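Periplasmic beta-glucosidase (Pseudomonas aeruginosa, PDB 6R5T) probably hydrolyses terminal, non-reducing beta-D-glucosyl residues to release beta-D-glucose, as a periplasmic glycoside hydrolase of family 3. Local coordinates at residues L414-G419 with G545-A550; L350-A355 with P404-T409; L387-R392 with L424-G429; A354-A359 with I549-F554; L372-K377 with L614-F619. The protein carries 1 engineered substitution. All blocks are in the same frame, centred on the assembly; numbering follows the deposited sequence.

All five contacts lie in or beside the C-terminal domain of the family 3 fold, around its six-stranded mixed sheet. Helix 545-553 joins contacts 1 and 4, whose centres are about 8 Å apart; helix 352-362 joins contacts 2 and 4. Contact 2, about 12 Å from contact 1 between centres, brings the loop 404-409 against the start of helix 352-362, and Val408 meets Gly546. Along the chain contact 2 closes before contact 1 opens, contacts 4 and 5 cross, and contact 3, at edge strand 423-427, is nested within the loops closed by both. Contact 5, about 14 Å from contact 4, leads toward the fibronectin-like domain. Early and late segments are thereby tied together.

Contact 1: residues L414-G419 with G545-A550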
# COMPACT_ATOMS: atom_id res chain seq x y z
N LEU A 414 5.93 38.62 -10.45
CA LEU A 414 4.82 39.38 -11.06
C LEU A 414 5.20 40.87 -11.05
O LEU A 414 5.03 41.50 -12.08
CB LEU A 414 3.56 39.12 -10.26
CG LEU A 414 3.06 37.69 -10.37
CD1 LEU A 414 1.92 37.52 -9.43
CD2 LEU A 414 2.66 37.32 -11.78
N ALA A 415 5.80 41.36 -9.97
CA ALA A 415 6.19 42.80 -9.87
C ALA A 415 7.20 43.11 -10.97
O ALA A 415 7.10 44.18 -11.63
CB ALA A 415 6.75 43.10 -8.49
N ASN A 416 8.17 42.23 -11.18
CA ASN A 416 9.21 42.38 -12.22
C ASN A 416 8.58 42.46 -13.61
O ASN A 416 9.03 43.23 -14.46
CB ASN A 416 10.21 41.21 -12.17
CG ASN A 416 11.09 41.18 -10.94
OD1 ASN A 416 11.23 42.17 -10.20
ND2 ASN A 416 11.74 40.04 -10.75
N ALA A 417 7.56 41.64 -13.84
CA ALA A 417 6.95 41.50 -15.19
C ALA A 417 6.14 42.76 -15.52
O ALA A 417 6.22 43.18 -16.68
CB ALA A 417 6.05 40.30 -15.20
N VAL A 418 5.40 43.31 -14.56
CA VAL A 418 4.37 44.35 -14.84
C VAL A 418 4.98 45.76 -14.69
O VAL A 418 4.35 46.70 -15.25
CB VAL A 418 3.11 44.20 -13.99
CG1 VAL A 418 2.46 42.85 -14.22
CG2 VAL A 418 3.32 44.45 -12.52
N GLY A 419 6.10 45.89 -13.99
CA GLY A 419 6.68 47.21 -13.64
C GLY A 419 5.57 48.16 -13.20
O GLY A 419 4.86 47.85 -12.24
N GLY A 545 12.31 30.84 -9.58
CA GLY A 545 10.96 30.32 -9.76
C GLY A 545 9.94 31.40 -10.07
O GLY A 545 9.13 31.25 -10.97
N GLY A 546 9.94 32.48 -9.32
CA GLY A 546 8.90 33.51 -9.49
C GLY A 546 9.00 34.16 -10.85
O GLY A 546 7.96 34.50 -11.41
N ASN A 547 10.19 34.31 -11.40
CA ASN A 547 10.33 34.91 -12.76
C ASN A 547 9.85 33.92 -13.83
O ASN A 547 9.10 34.32 -14.75
CB ASN A 547 11.76 35.33 -13.05
CG ASN A 547 12.14 36.66 -12.43
OD1 ASN A 547 11.30 37.56 -12.31
ND2 ASN A 547 13.43 36.77 -12.06
N ALA A 548 10.14 32.63 -13.68
CA ALA A 548 9.69 31.62 -14.65
C ALA A 548 8.15 31.52 -14.59
O ALA A 548 7.48 31.36 -15.63
CB ALA A 548 10.38 30.32 -14.40
N ILE A 549 7.59 31.59 -13.38
CA ILE A 549 6.12 31.51 -13.19
C ILE A 549 5.46 32.73 -13.85
O ILE A 549 4.51 32.57 -14.63
CB ILE A 549 5.77 31.34 -11.71
CG1 ILE A 549 6.27 29.98 -11.20
CG2 ILE A 549 4.29 31.52 -11.50
CD1 ILE A 549 6.25 29.87 -9.74
N ALA A 550 5.97 33.95 -13.61
CA ALA A 550 5.44 35.13 -14.30
C ALA A 550 5.59 35.00 -15.81
O ALA A 550 4.66 35.40 -16.51
CB ALA A 550 6.08 36.37 -13.76
O HOH W 1 14.51 39.42 -10.12
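Helix 414-418 and helix 545-550 run with their N-to-C directions 51° apart, and their short axes approach to 8.9 Å, with the CA atoms of Leu414 and Ala550 facing each other at 5.4 Å. Small side chains permit this spacing. The methyl CB of Ala550 meets CD2 of Leu414 at 4.1 Å and CB of Ala417, one helical turn further on, at 4.2 Å. Leu414 starts out pointing away from the other helix, yet its CD2 branch returns to Ala550.

Beside this apolar patch two amides meet. Asn416 ND2 donates to Asn547 OD1 over 3.0 Å in a nearly straight bond (170°), reaching a lone pair in the carbonyl plane, while the acceptor lies almost within the amide plane of Asn416. The two side chains cross at about a right angle. A water accepts weakly from ND2 of both asparagines. The other ends are held close to home: Asn547 ND2 bonds Glu544 and Asn416 OD1 bonds Gln412. With oxygen and nitrogen of each amide both engaged, neither group could turn over without losing its partners, which implies a directional polar link at the margin of an otherwise apolar helix crossing.

Contact 2: residues L350-A355 with P404-T409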
# COMPACT_ATOMS: atom_id res chain seq x y z
N LEU A 350 26.36 33.18 -9.67
CA LEU A 350 25.08 32.47 -9.96
C LEU A 350 24.88 32.27 -11.45
O LEU A 350 25.65 32.81 -12.33
CB LEU A 350 23.92 33.23 -9.35
CG LEU A 350 23.89 33.36 -7.84
CD1 LEU A 350 22.73 34.22 -7.43
CD2 LEU A 350 23.79 32.01 -7.13
N HIS A 351 23.89 31.45 -11.77
CA HIS A 351 23.51 31.10 -13.15
C HIS A 351 22.01 31.32 -13.29
O HIS A 351 21.28 30.33 -13.56
CB HIS A 351 23.97 29.69 -13.53
CG HIS A 351 25.45 29.55 -13.55
ND1 HIS A 351 26.19 29.32 -12.41
CD2 HIS A 351 26.32 29.69 -14.58
CE1 HIS A 351 27.48 29.34 -12.73
NE2 HIS A 351 27.59 29.57 -14.06
N ARG A 352 21.58 32.58 -13.13
CA ARG A 352 20.12 32.86 -13.10
C ARG A 352 19.49 32.59 -14.45
O ARG A 352 18.35 32.16 -14.46
CB ARG A 352 19.81 34.27 -12.62
CG ARG A 352 20.17 34.52 -11.17
CD ARG A 352 19.78 35.91 -10.78
NE ARG A 352 20.09 36.24 -9.41
CZ ARG A 352 19.34 35.94 -8.36
NH1 ARG A 352 18.23 35.26 -8.54
NH2 ARG A 352 19.69 36.27 -7.14
N GLN A 353 20.16 32.89 -15.57
CA GLN A 353 19.51 32.65 -16.87
C GLN A 353 19.22 31.14 -17.00
O GLN A 353 18.11 30.80 -17.43
CB GLN A 353 20.37 33.09 -18.05
CG GLN A 353 19.65 32.81 -19.37
CD GLN A 353 20.42 33.11 -20.63
OE1 GLN A 353 19.88 33.04 -21.74
NE2 GLN A 353 21.70 33.41 -20.48
N ALA A 354 20.13 30.26 -16.63
CA ALA A 354 19.89 28.81 -16.74
C ALA A 354 18.74 28.43 -15.81
O ALA A 354 17.85 27.65 -16.24
CB ALA A 354 21.12 27.98 -16.42
N ALA A 355 18.71 28.97 -14.59
CA ALA A 355 17.65 28.56 -13.63
C ALA A 355 16.29 29.00 -14.17
O ALA A 355 15.31 28.25 -14.02
CB ALA A 355 17.88 29.16 -12.27
N PRO A 404 17.91 31.64 0.50
CA PRO A 404 16.55 32.13 0.29
C PRO A 404 16.50 33.60 -0.12
O PRO A 404 15.73 33.97 -0.98
CB PRO A 404 15.87 31.86 1.63
CG PRO A 404 16.58 30.64 2.15
CD PRO A 404 18.03 30.87 1.75
N ARG A 405 17.32 34.45 0.49
CA ARG A 405 17.25 35.91 0.15
C ARG A 405 17.61 36.17 -1.32
O ARG A 405 17.19 37.24 -1.83
CB ARG A 405 18.09 36.73 1.13
CG ARG A 405 19.53 36.95 0.72
CD ARG A 405 20.41 37.83 1.61
NE ARG A 405 21.82 37.54 1.28
CZ ARG A 405 22.44 37.94 0.16
NH1 ARG A 405 21.82 38.70 -0.73
NH2 ARG A 405 23.70 37.60 -0.05
N GLN A 406 18.22 35.24 -2.05
CA GLN A 406 18.56 35.43 -3.46
C GLN A 406 17.41 34.96 -4.36
O GLN A 406 17.53 35.15 -5.55
CB GLN A 406 19.87 34.72 -3.79
CG GLN A 406 21.07 35.40 -3.15
CD GLN A 406 22.38 34.73 -3.47
OE1 GLN A 406 22.51 33.50 -3.54
NE2 GLN A 406 23.36 35.57 -3.75
N ALA A 407 16.41 34.30 -3.77
CA ALA A 407 15.33 33.69 -4.58
C ALA A 407 14.26 34.72 -4.99
O ALA A 407 13.97 35.67 -4.24
CB ALA A 407 14.73 32.53 -3.84
N VAL A 408 13.65 34.48 -6.14
CA VAL A 408 12.56 35.33 -6.67
C VAL A 408 11.22 34.71 -6.28
O VAL A 408 10.89 33.62 -6.81
CB VAL A 408 12.68 35.52 -8.18
CG1 VAL A 408 11.58 36.45 -8.68
CG2 VAL A 408 14.06 35.99 -8.60
N THR A 409 10.47 35.36 -5.41
CA THR A 409 9.10 34.91 -5.06
C THR A 409 8.12 35.07 -6.22
O THR A 409 8.39 35.77 -7.21
CB THR A 409 8.57 35.64 -3.83
OG1 THR A 409 8.34 36.99 -4.24
CG2 THR A 409 9.51 35.58 -2.64
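The guanidinium of Arg352 meets Gln406 at its edge, where the backbone oxygen of Gln406 lies almost exactly in the guanidinium plane, while CG2 of Val408 approaches NH1 obliquely at 4.2 Å. Both terminal nitrogens converge on that one oxygen. NH2 reaches Gln406 O over 2.9 Å on a lone pair in the carbonyl plane, and NH1 reaches the same Gln406 O over 3.1 Å, nearly along the C=O axis. The N-H...O angles, 153° and 143°, are bent, as expected when two donors share a single acceptor. The amide of Gln406 is turned steeply against the guanidinium, the planes lying 77° apart.

Arg352 stands in the first turn of helix 352-362, directly after His351 at the N-cap. Its chain is extended from CG to NE, which carries the guanidinium across to Gln406, the last residue of the 3-10 segment 404-406. In the fold this segment lies in the connection between helix 391-394 and helix 410-418 of the C-terminal domain, and Thr409 caps the latter helix. Two carboxylates also grip the arginine: Glu544 pairs with NH1 and Glu347 with NE, so the positive charge is probably well balanced.

Gln406 itself points toward helix 352-362, and its CB comes to 3.7 Å from Arg352 NH2. Further out its amide lies against Leu350, whose CD1 is 4.0 Å from Gln406 OE1, and Gln406 NE2 donates to the backbone oxygen of Asn345.

Contact 3: residues L387-R392 with L424-G429; sequences LAKSQR and LLYAKG
Cation-pi and CH-pi contacts of Lys389 with the Tyr426 ring supply the main interaction. The lysine chain is extended beyond CG (chi2 -166°) and lies across one face, with CG near CE1 and CD near CZ. Lys389 CE sits over the centre in the CH-pi contact, 3.7 Å from the centroid of the Tyr426 ring and only 11° off the normal. The ammonium follows: Lys389 NZ is 4.2 Å from the Tyr426 centroid and 26° off the normal. Tyr411 gives the same lysine a second cation-pi partner. On the opposite face of the ring lies the backbone N of Lys428, toward the rim.

The apolar part is smaller. Ala388 places its CB at the ring edge, 4.0 Å from Tyr426 CE1.

Polar contact comes through water. One molecule accepts from Lys389 N at 3.0 Å and lies 2.7 Å from Tyr426 OH, in the plane of the ring, so the phenol end is linked to the backbone of the type I turn Leu387-Ser390.

That turn follows strand 380-384 and opens the parallel beta-alpha-beta crossover that runs through helices 391-394 and 410-418 to the neighbouring edge strand 423-427, which carries Tyr426, in the family 3 C-terminal domain.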
# COMPACT_ATOMS: atom_id res chain seq x y z
N LEU A 387 2.21 31.28 0.14
CA LEU A 387 3.41 30.97 -0.67
C LEU A 387 3.76 32.12 -1.61
O LEU A 387 4.82 32.07 -2.26
CB LEU A 387 3.17 29.63 -1.37
CG LEU A 387 3.13 28.49 -0.35
CD1 LEU A 387 2.56 27.24 -0.95
CD2 LEU A 387 4.53 28.23 0.24
N ALA A 388 2.95 33.18 -1.67
CA ALA A 388 3.20 34.25 -2.64
C ALA A 388 4.52 34.97 -2.43
O ALA A 388 5.14 35.33 -3.46
CB ALA A 388 2.05 35.22 -2.59
N LYS A 389 4.83 35.28 -1.17
CA LYS A 389 6.08 35.99 -0.83
C LYS A 389 7.08 35.08 -0.10
O LYS A 389 7.98 35.61 0.60
CB LYS A 389 5.75 37.19 0.05
CG LYS A 389 5.12 38.32 -0.71
CD LYS A 389 5.13 39.60 0.10
CE LYS A 389 4.55 40.76 -0.68
NZ LYS A 389 4.68 42.02 0.12
N SER A 390 7.01 33.77 -0.30
CA SER A 390 7.92 32.85 0.38
C SER A 390 9.18 32.59 -0.43
O SER A 390 9.10 31.92 -1.48
CB SER A 390 7.23 31.57 0.71
OG SER A 390 8.14 30.75 1.40
N GLN A 391 10.32 33.09 0.02
CA GLN A 391 11.62 32.73 -0.57
C GLN A 391 12.05 31.36 -0.10
O GLN A 391 12.63 30.65 -0.88
CB GLN A 391 12.66 33.77 -0.17
CG GLN A 391 12.50 35.07 -0.94
CD GLN A 391 13.49 36.13 -0.55
OE1 GLN A 391 13.64 36.42 0.64
NE2 GLN A 391 14.16 36.70 -1.55
N ARG A 392 11.76 31.00 1.16
CA ARG A 392 12.23 29.71 1.70
C ARG A 392 11.54 28.59 0.94
O ARG A 392 12.21 27.55 0.64
CB ARG A 392 11.97 29.59 3.20
CG ARG A 392 12.46 28.27 3.77
CD ARG A 392 13.98 28.16 3.76
NE ARG A 392 14.46 26.83 4.13
CZ ARG A 392 14.54 25.79 3.30
NH1 ARG A 392 15.00 24.63 3.74
NH2 ARG A 392 14.14 25.89 2.05
N LEU A 424 -0.27 45.52 -8.38
CA LEU A 424 -0.42 44.28 -7.57
C LEU A 424 -0.91 44.62 -6.18
O LEU A 424 -0.43 45.62 -5.56
CB LEU A 424 0.94 43.59 -7.48
CG LEU A 424 1.61 43.22 -8.79
CD1 LEU A 424 2.90 42.49 -8.50
CD2 LEU A 424 0.67 42.38 -9.65
N LEU A 425 -1.81 43.82 -5.66
CA LEU A 425 -2.31 43.98 -4.28
C LEU A 425 -2.03 42.67 -3.57
O LEU A 425 -2.43 41.64 -4.09
CB LEU A 425 -3.81 44.24 -4.30
CG LEU A 425 -4.31 45.37 -5.20
CD1 LEU A 425 -5.82 45.40 -5.13
CD2 LEU A 425 -3.73 46.71 -4.76
N TYR A 426 -1.47 42.73 -2.39
CA TYR A 426 -1.02 41.53 -1.66
C TYR A 426 -1.84 41.31 -0.41
O TYR A 426 -2.10 42.25 0.34
CB TYR A 426 0.47 41.64 -1.32
CG TYR A 426 0.91 40.56 -0.38
CD1 TYR A 426 1.02 39.26 -0.84
CD2 TYR A 426 1.16 40.80 0.96
CE1 TYR A 426 1.44 38.24 -0.01
CE2 TYR A 426 1.58 39.79 1.80
CZ TYR A 426 1.72 38.50 1.33
OH TYR A 426 2.05 37.50 2.18
N ALA A 427 -2.12 40.06 -0.09
CA ALA A 427 -2.62 39.64 1.22
C ALA A 427 -2.17 38.21 1.46
O ALA A 427 -2.33 37.37 0.55
CB ALA A 427 -4.12 39.73 1.30
N LYS A 428 -1.65 37.95 2.64
CA LYS A 428 -1.22 36.58 2.94
C LYS A 428 -2.41 35.62 2.89
O LYS A 428 -2.23 34.45 2.39
CB LYS A 428 -0.56 36.52 4.30
CG LYS A 428 0.18 35.22 4.51
CD LYS A 428 0.95 35.19 5.74
CE LYS A 428 1.58 33.84 5.93
NZ LYS A 428 2.71 33.93 6.86
N GLY A 429 -3.56 35.98 3.47
CA GLY A 429 -4.77 35.15 3.31
C GLY A 429 -4.93 34.06 4.33
O GLY A 429 -6.00 33.88 4.86
O HOH W 2 2.91 35.19 1.14

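Contact 4: residues A354-A359 with I549-F554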
# COMPACT_ATOMS: atom_id res chain seq x y z
N ALA A 354 20.13 30.26 -16.63
CA ALA A 354 19.89 28.81 -16.74
C ALA A 354 18.74 28.43 -15.81
O ALA A 354 17.85 27.65 -16.24
CB ALA A 354 21.12 27.98 -16.42
N ALA A 355 18.71 28.97 -14.59
CA ALA A 355 17.65 28.56 -13.63
C ALA A 355 16.29 29.00 -14.17
O ALA A 355 15.31 28.25 -14.02
CB ALA A 355 17.88 29.16 -12.27
N ARG A 356 16.20 30.20 -14.74
CA ARG A 356 14.91 30.73 -15.22
C ARG A 356 14.47 29.89 -16.43
O ARG A 356 13.28 29.51 -16.50
CB ARG A 356 15.06 32.23 -15.55
CG ARG A 356 13.75 32.89 -15.93
CD ARG A 356 13.97 34.38 -16.02
NE ARG A 356 12.78 35.10 -16.40
CZ ARG A 356 12.65 36.41 -16.27
NH1 ARG A 356 13.63 37.10 -15.72
NH2 ARG A 356 11.54 37.02 -16.65
N GLU A 357 15.38 29.61 -17.37
CA GLU A 357 15.02 28.82 -18.59
C GLU A 357 14.59 27.41 -18.19
O GLU A 357 13.63 26.88 -18.75
CB GLU A 357 16.16 28.83 -19.59
CG GLU A 357 16.29 30.24 -20.17
CD GLU A 357 17.39 30.48 -21.18
OE1 GLU A 357 18.27 29.64 -21.34
OE2 GLU A 357 17.36 31.59 -21.80
N VAL A 358 15.32 26.79 -17.28
CA VAL A 358 14.99 25.40 -16.87
C VAL A 358 13.65 25.43 -16.13
O VAL A 358 12.79 24.55 -16.39
CB VAL A 358 16.12 24.81 -16.01
CG1 VAL A 358 15.64 23.58 -15.25
CG2 VAL A 358 17.35 24.48 -16.87
N ALA A 359 13.44 26.38 -15.24
CA ALA A 359 12.21 26.40 -14.41
C ALA A 359 10.98 26.64 -15.29
O ALA A 359 9.94 26.01 -15.03
CB ALA A 359 12.29 27.43 -13.32
N ILE A 549 7.59 31.59 -13.38
CA ILE A 549 6.12 31.51 -13.19
C ILE A 549 5.46 32.73 -13.85
O ILE A 549 4.51 32.57 -14.63
CB ILE A 549 5.77 31.34 -11.71
CG1 ILE A 549 6.27 29.98 -11.20
CG2 ILE A 549 4.29 31.52 -11.50
CD1 ILE A 549 6.25 29.87 -9.74
N ALA A 550 5.97 33.95 -13.61
CA ALA A 550 5.44 35.13 -14.30
C ALA A 550 5.59 35.00 -15.81
O ALA A 550 4.66 35.40 -16.51
CB ALA A 550 6.08 36.37 -13.76
N ASP A 551 6.68 34.45 -16.33
CA ASP A 551 6.87 34.24 -17.77
C ASP A 551 5.71 33.42 -18.32
O ASP A 551 5.22 33.75 -19.40
CB ASP A 551 8.20 33.55 -18.04
CG ASP A 551 9.43 34.42 -17.82
OD1 ASP A 551 9.27 35.69 -17.76
OD2 ASP A 551 10.51 33.82 -17.65
N VAL A 552 5.26 32.38 -17.61
CA VAL A 552 4.15 31.54 -18.10
C VAL A 552 2.86 32.29 -17.93
O VAL A 552 2.07 32.30 -18.88
CB VAL A 552 4.14 30.19 -17.38
CG1 VAL A 552 2.76 29.54 -17.47
CG2 VAL A 552 5.24 29.36 -17.99
N LEU A 553 2.61 32.91 -16.78
CA LEU A 553 1.32 33.56 -16.51
C LEU A 553 1.04 34.69 -17.51
O LEU A 553 -0.13 34.84 -17.90
CB LEU A 553 1.27 34.09 -15.08
CG LEU A 553 1.19 33.00 -14.00
CD1 LEU A 553 1.37 33.63 -12.64
CD2 LEU A 553 -0.10 32.18 -14.09
N PHE A 554 2.06 35.36 -18.00
CA PHE A 554 1.86 36.49 -18.94
C PHE A 554 2.11 36.08 -20.39
O PHE A 554 1.97 36.93 -21.30
CB PHE A 554 2.70 37.68 -18.47
CG PHE A 554 2.21 38.32 -17.22
CD1 PHE A 554 0.95 38.87 -17.15
CD2 PHE A 554 3.01 38.39 -16.10
CE1 PHE A 554 0.47 39.46 -15.99
CE2 PHE A 554 2.55 39.00 -14.96
CZ PHE A 554 1.27 39.50 -14.89
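Asp551 of helix 545-553 meets Arg356 of helix 352-362 in a two-pronged salt bridge. Along the second segment, Ile549, a turn before the end of the helix, packs on Val516 of strand 513-518. Asp551 then points toward the other helix. Its OD2 accepts from Arg356 NE over 2.9 Å and its OD1 from Arg356 NH2 over 2.9 Å. Both bonds are almost straight, and each oxygen uses its syn lone pair. Guanidinium and carboxylate lie 15° apart, nearly coplanar, in the side-on pairing through NE and NH2, one to each carboxylate oxygen. Arg356 gets there with CG anti to the backbone N (chi1 -175°) and a chain extended as far as NE. OD2 also takes a salt bridge from Arg360, so two arginines one turn apart on the same helix hold this buried carboxylate and probably favour its ionised form.

Val552 follows, packed on Leu363 and His557, then Leu553 against Val514 and Val516. Phe554, just past the helix, turns to Leu414, Ala417 and Val418. Helix 545-553 thus lies between helix 352-362 and helix 410-418, with strand 513-518 of the mixed sheet beneath Ile549 and Leu553.

Contact 5: residues L372-K377 with L614-F619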
# COMPACT_ATOMS: atom_id res chain seq x y z
N LEU A 372 -8.48 32.17 -19.88
CA LEU A 372 -8.09 33.18 -18.85
C LEU A 372 -6.58 33.43 -18.90
O LEU A 372 -6.16 34.62 -18.92
CB LEU A 372 -8.52 32.70 -17.48
CG LEU A 372 -8.14 33.61 -16.31
CD1 LEU A 372 -8.67 35.03 -16.53
CD2 LEU A 372 -8.61 33.00 -15.02
N LEU A 373 -5.77 32.37 -18.95
CA LEU A 373 -4.33 32.52 -19.16
C LEU A 373 -4.07 32.43 -20.64
O LEU A 373 -4.71 31.66 -21.36
CB LEU A 373 -3.55 31.44 -18.39
CG LEU A 373 -3.71 31.46 -16.88
CD1 LEU A 373 -2.88 30.34 -16.28
CD2 LEU A 373 -3.33 32.81 -16.30
N PRO A 374 -3.08 33.15 -21.17
CA PRO A 374 -2.23 34.06 -20.40
C PRO A 374 -2.90 35.40 -20.07
O PRO A 374 -3.73 35.87 -20.82
CB PRO A 374 -1.05 34.28 -21.32
CG PRO A 374 -1.61 34.11 -22.72
CD PRO A 374 -2.68 33.05 -22.58
N LEU A 375 -2.50 35.97 -18.96
CA LEU A 375 -2.94 37.31 -18.48
C LEU A 375 -2.29 38.42 -19.31
O LEU A 375 -1.18 38.28 -19.78
CB LEU A 375 -2.54 37.50 -17.02
CG LEU A 375 -3.08 36.47 -16.01
CD1 LEU A 375 -2.56 36.78 -14.64
CD2 LEU A 375 -4.57 36.40 -16.04
N LYS A 376 -2.96 39.55 -19.38
CA LYS A 376 -2.37 40.80 -19.91
C LYS A 376 -1.70 41.53 -18.75
O LYS A 376 -2.22 41.42 -17.62
CB LYS A 376 -3.46 41.71 -20.48
CG LYS A 376 -4.22 41.12 -21.65
CD LYS A 376 -5.00 42.18 -22.35
CE LYS A 376 -6.35 41.71 -22.83
NZ LYS A 376 -6.77 42.49 -24.01
N LYS A 377 -0.61 42.23 -19.05
CA LYS A 377 0.16 43.01 -18.05
C LYS A 377 -0.56 44.34 -17.85
O LYS A 377 -0.03 45.37 -18.27
CB LYS A 377 1.59 43.25 -18.51
CG LYS A 377 2.42 42.00 -18.64
CD LYS A 377 3.84 42.26 -19.01
CE LYS A 377 4.63 40.98 -19.04
NZ LYS A 377 6.00 41.17 -19.56
N LEU A 614 -1.52 20.80 -20.11
CA LEU A 614 -2.19 21.59 -21.16
C LEU A 614 -1.21 22.64 -21.71
O LEU A 614 -0.06 22.76 -21.30
CB LEU A 614 -3.42 22.28 -20.56
CG LEU A 614 -4.46 21.36 -19.92
CD1 LEU A 614 -5.58 22.20 -19.36
CD2 LEU A 614 -4.98 20.36 -20.93
N SER A 615 -1.72 23.39 -22.67
CA SER A 615 -0.98 24.42 -23.43
C SER A 615 -1.92 25.59 -23.67
O SER A 615 -3.12 25.39 -23.69
CB SER A 615 -0.48 23.83 -24.74
OG SER A 615 0.20 24.76 -25.58
N TYR A 616 -1.33 26.73 -24.04
CA TYR A 616 -2.10 27.87 -24.57
C TYR A 616 -2.42 27.67 -26.05
O TYR A 616 -3.15 28.51 -26.65
CB TYR A 616 -1.33 29.16 -24.37
CG TYR A 616 -1.04 29.55 -22.94
CD1 TYR A 616 -1.82 29.14 -21.87
CD2 TYR A 616 0.01 30.40 -22.66
CE1 TYR A 616 -1.56 29.54 -20.58
CE2 TYR A 616 0.31 30.78 -21.37
CZ TYR A 616 -0.50 30.39 -20.31
OH TYR A 616 -0.20 30.76 -19.04
N THR A 617 -1.87 26.65 -26.69
CA THR A 617 -2.27 26.28 -28.07
C THR A 617 -2.87 24.89 -28.07
O THR A 617 -2.99 24.25 -27.02
CB THR A 617 -1.07 26.45 -28.99
OG1 THR A 617 -1.56 26.53 -30.32
CG2 THR A 617 -0.07 25.31 -28.88
N GLU A 618 -3.27 24.44 -29.23
CA GLU A 618 -3.84 23.08 -29.41
C GLU A 618 -2.93 22.32 -30.36
O GLU A 618 -2.30 22.92 -31.25
CB GLU A 618 -5.27 23.11 -29.95
CG GLU A 618 -6.31 23.35 -28.87
CD GLU A 618 -6.49 22.30 -27.78
OE1 GLU A 618 -5.94 21.17 -27.88
OE2 GLU A 618 -7.16 22.63 -26.79
N PHE A 619 -2.86 21.02 -30.15
CA PHE A 619 -2.04 20.14 -30.98
C PHE A 619 -2.91 19.03 -31.56
O PHE A 619 -3.98 18.65 -30.99
CB PHE A 619 -0.88 19.56 -30.17
CG PHE A 619 0.10 20.59 -29.65
CD1 PHE A 619 1.17 21.01 -30.43
CD2 PHE A 619 -0.05 21.12 -28.38
CE1 PHE A 619 2.08 21.95 -29.93
CE2 PHE A 619 0.85 22.04 -27.89
CZ PHE A 619 1.90 22.48 -28.69
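Pro374 lies flat on the ring of Tyr616, a CH-pi contact joining the loop before strand 380-384 of the C-terminal domain to the linker that enters strand 619-626, which leads toward the fibronectin type III-like domain. Its CD stands over the ring centre, 3.8 Å from the centroid of Tyr616 and 9° off the normal, while Pro374 CB reaches Tyr616 CE2 at 3.8 Å. The two side chains run past each other in opposite directions. Leu373 adds its CB at 3.5 Å from Tyr616 CE1, and the carbonyl carbon of Leu373 covers the same face as Pro374 CD.

The peptide bond between Leu373 and Pro374 is cis, and this bend sets both residues against one aromatic ring. Tyr616 extends toward them with CG anti to its carbonyl carbon (chi1 -62°). Its phenol is fixed by a hydrogen bond to Val552 O of helix 545-553, and Leu365 of the neighbouring strand 364-368 also touches the side chain.

Further out, Asn558 OD1 bonds the backbone N of Tyr616 and also Ser615 OG, holding the base of the tyrosine in place. An ST turn shapes the chain here: Thr617 N donates to Ser615 OG over 3.0 Å, at a nearly straight 169°.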